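Local coordinates for solute-binding protein Csal_2479 (Chromohalobacter salexigens, PDB 4P1L) that binds D-glucuronate in vitro and probably delivers it to a tripartite ATP-independent periplasmic (TRAP) transport system for uptake into the cytoplasm, at residues G144-Y149 against L230-C235. Sequence-based numbering, arbitrary orientation.
Sequences GARSLY and LILPEC. With BDP (beta-D-glucopyranuronic acid), chain C.
R146 and L230 are joined by one direct backbone hydrogen bond, R146 N to L230 O at 2.9 Å; its 170° N-H...O angle shows that it is nearly straight. The same carbonyl receives a CA-H...O contact from A145, whose CA lies 3.3 Å from L230 O. The tight part of the interface builds on this link: the aliphatic stem of R146 slants across two leucines, with its CD 3.9 Å from L232 CD1 and at a similar distance from L230 CB. Y174, on helix 172-181, touches both leucines. On the partly exposed G144-A145 side direct contact is sparser. A145 CB meets I231 CG1, I231 CA points its hydrogen at G144 O, and two waters join the backbones: one donates to G144 O and accepts from L232 N, the other donates to the carbonyls G144 O and L232 O, which could not bond each other directly. The two segments are neighbouring passages between the lobes: 144-149 enters the sheet containing 204-207 and 223-230, while 230-235 leaves it for the sheet containing 84-88 and 135-141. A bend at chi3 (67°) turns the R146 guanidinium to D-glucuronate, where NH1 donates to ring O5 and NH2 to carboxylate O6A, the latter over 2.9 Å at 169°. E206 forms a salt bridge with NE, which helps fix the rotation of the group. An alanine in place of R146 would probably leave the sugar carboxylate without this cationic mate, E206 without its salt bridge and L232 CD1 beside a gap. From the second segment, E234 OE2 accepts the O2 hydroxyl at 2.6 Å and is also bound by N88. In a site completed by R167, N207, H32 and Q70, a guanidinium meeting the acid group edge-on and a carboxylate accepting a hydroxyl hydrogen bond are consistent with selection of a sugar acid.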
loop_
_atom_site.group_PDB
_atom_site.type_symbol
_atom_site.label_atom_id
_atom_site.label_comp_id
_atom_site.label_asym_id
_atom_site.label_seq_id
_atom_site.Cartn_x
_atom_site.Cartn_y
_atom_site.Cartn_z
ATOM N N GLY A 144 -7.247 -0.019 1.711
ATOM C CA GLY A 144 -8.380 -0.641 1.040
ATOM C C GLY A 144 -7.961 -1.825 0.178
ATOM O O GLY A 144 -6.937 -2.491 0.416
ATOM N N ALA A 145 -8.773 -2.074 -0.833
ATOM C CA ALA A 145 -8.471 -3.049 -1.859
ATOM C C ALA A 145 -8.173 -2.355 -3.195
ATOM O O ALA A 145 -8.819 -1.364 -3.568
ATOM C CB ALA A 145 -9.628 -4.013 -2.006
ATOM N N ARG A 146 -7.188 -2.883 -3.905
ATOM C CA ARG A 146 -6.836 -2.388 -5.238
ATOM C C ARG A 146 -7.582 -3.149 -6.333
ATOM O O ARG A 146 -7.643 -4.388 -6.323
ATOM C CB ARG A 146 -5.335 -2.512 -5.497
ATOM C CG ARG A 146 -4.469 -1.821 -4.410
ATOM C CD ARG A 146 -2.999 -2.133 -4.544
ATOM N NE ARG A 146 -2.358 -1.594 -5.750
ATOM C CZ ARG A 146 -1.627 -0.482 -5.805
ATOM N NH1 ARG A 146 -1.434 0.263 -4.733
ATOM N NH2 ARG A 146 -1.095 -0.103 -6.962
ATOM N N SER A 147 -8.129 -2.402 -7.286
ATOM C CA SER A 147 -8.848 -2.977 -8.419
ATOM C C SER A 147 -8.359 -2.416 -9.747
ATOM O O SER A 147 -7.785 -1.309 -9.816
ATOM C CB SER A 147 -10.356 -2.722 -8.267
ATOM O OG SER A 147 -10.875 -3.435 -7.166
ATOM N N LEU A 148 -8.608 -3.174 -10.808
ATOM C CA LEU A 148 -8.193 -2.805 -12.159
ATOM C C LEU A 148 -9.011 -1.677 -12.741
ATOM O O LEU A 148 -10.247 -1.693 -12.688
ATOM C CB LEU A 148 -8.364 -3.975 -13.135
ATOM C CG LEU A 148 -7.458 -5.181 -13.099
ATOM C CD1 LEU A 148 -8.012 -6.269 -14.049
ATOM C CD2 LEU A 148 -6.046 -4.793 -13.489
ATOM N N TYR A 149 -8.327 -0.734 -13.364
ATOM C CA TYR A 149 -9.007 0.212 -14.224
ATOM C C TYR A 149 -8.313 0.365 -15.563
ATOM O O TYR A 149 -7.099 0.221 -15.641
ATOM C CB TYR A 149 -9.161 1.563 -13.544
ATOM C CG TYR A 149 -7.939 2.128 -12.843
ATOM C CD1 TYR A 149 -7.020 2.936 -13.517
ATOM C CD2 TYR A 149 -7.748 1.919 -11.488
ATOM C CE1 TYR A 149 -5.951 3.507 -12.840
ATOM C CE2 TYR A 149 -6.675 2.483 -10.807
ATOM C CZ TYR A 149 -5.768 3.257 -11.483
ATOM O OH TYR A 149 -4.712 3.815 -10.777
ATOM N N LEU A 230 -5.619 -7.074 -4.374
ATOM C CA LEU A 230 -4.562 -6.816 -3.388
ATOM C C LEU A 230 -5.131 -5.965 -2.273
ATOM O O LEU A 230 -5.878 -5.022 -2.518
ATOM C CB LEU A 230 -3.361 -6.088 -4.001
ATOM C CG LEU A 230 -2.478 -6.886 -4.940
ATOM C CD1 LEU A 230 -1.659 -5.943 -5.799
ATOM C CD2 LEU A 230 -1.605 -7.882 -4.173
ATOM N N ILE A 231 -4.790 -6.335 -1.045
ATOM C CA ILE A 231 -5.135 -5.579 0.125
ATOM C C ILE A 231 -3.799 -5.410 0.862
ATOM O O ILE A 231 -3.310 -6.320 1.553
ATOM C CB ILE A 231 -6.183 -6.319 0.965
ATOM C CG1 ILE A 231 -7.529 -6.288 0.230
ATOM C CG2 ILE A 231 -6.299 -5.691 2.316
ATOM C CD1 ILE A 231 -8.535 -7.307 0.748
ATOM N N LEU A 232 -3.182 -4.254 0.646
ATOM C CA LEU A 232 -1.826 -4.016 1.091
ATOM C C LEU A 232 -1.839 -3.151 2.358
ATOM O O LEU A 232 -2.369 -2.023 2.365
ATOM C CB LEU A 232 -1.027 -3.345 -0.019
ATOM C CG LEU A 232 -0.615 -4.304 -1.166
ATOM C CD1 LEU A 232 -0.126 -3.522 -2.385
ATOM C CD2 LEU A 232 0.473 -5.259 -0.657
ATOM N N PRO A 233 -1.253 -3.663 3.458
ATOM C CA PRO A 233 -1.028 -2.756 4.574
ATOM C C PRO A 233 -0.009 -1.690 4.200
ATOM O O PRO A 233 0.772 -1.895 3.262
ATOM C CB PRO A 233 -0.441 -3.676 5.677
ATOM C CG PRO A 233 -0.840 -5.039 5.294
ATOM C CD PRO A 233 -0.779 -5.026 3.764
ATOM N N GLU A 234 -0.004 -0.573 4.927
ATOM C CA GLU A 234 1.084 0.389 4.880
ATOM C C GLU A 234 1.607 0.623 6.301
ATOM O O GLU A 234 0.847 0.532 7.262
ATOM C CB GLU A 234 0.612 1.710 4.280
ATOM C CG GLU A 234 -0.178 1.544 2.982
ATOM C CD GLU A 234 -0.128 2.775 2.077
ATOM O OE1 GLU A 234 0.208 3.883 2.582
ATOM O OE2 GLU A 234 -0.433 2.619 0.872
ATOM N N CYS A 235 2.903 0.892 6.446
ATOM C CA CYS A 235 3.449 1.165 7.759
ATOM C C CYS A 235 3.652 2.642 7.942
ATOM O O CYS A 235 3.853 3.384 6.979
ATOM C CB CYS A 235 4.781 0.444 7.984
ATOM S SG CYS A 235 6.103 0.910 6.833
HETATM C C1 BDP C . -1.229 3.651 -3.361
HETATM C C2 BDP C . -0.247 3.600 -2.200
HETATM C C3 BDP C . 0.956 4.391 -2.545
HETATM C C4 BDP C . 1.550 3.794 -3.781
HETATM C C5 BDP C . 0.524 3.799 -4.944
HETATM C C6 BDP C . 1.068 3.159 -6.220
HETATM O O2 BDP C . -0.911 4.181 -1.090
HETATM O O3 BDP C . 1.952 4.172 -1.414
HETATM O O4 BDP C . 2.727 4.522 -4.172
HETATM O O5 BDP C . -0.620 3.112 -4.546
HETATM O O6A BDP C . 0.228 2.530 -6.943
HETATM O O1 BDP C . -2.338 2.874 -3.068
HETATM O O6B BDP C . 2.260 3.337 -6.544
HETATM O O HOH W 1 -4.563 -2.198 -0.929
HETATM O O HOH W 2 -5.201 -2.134 2.677
#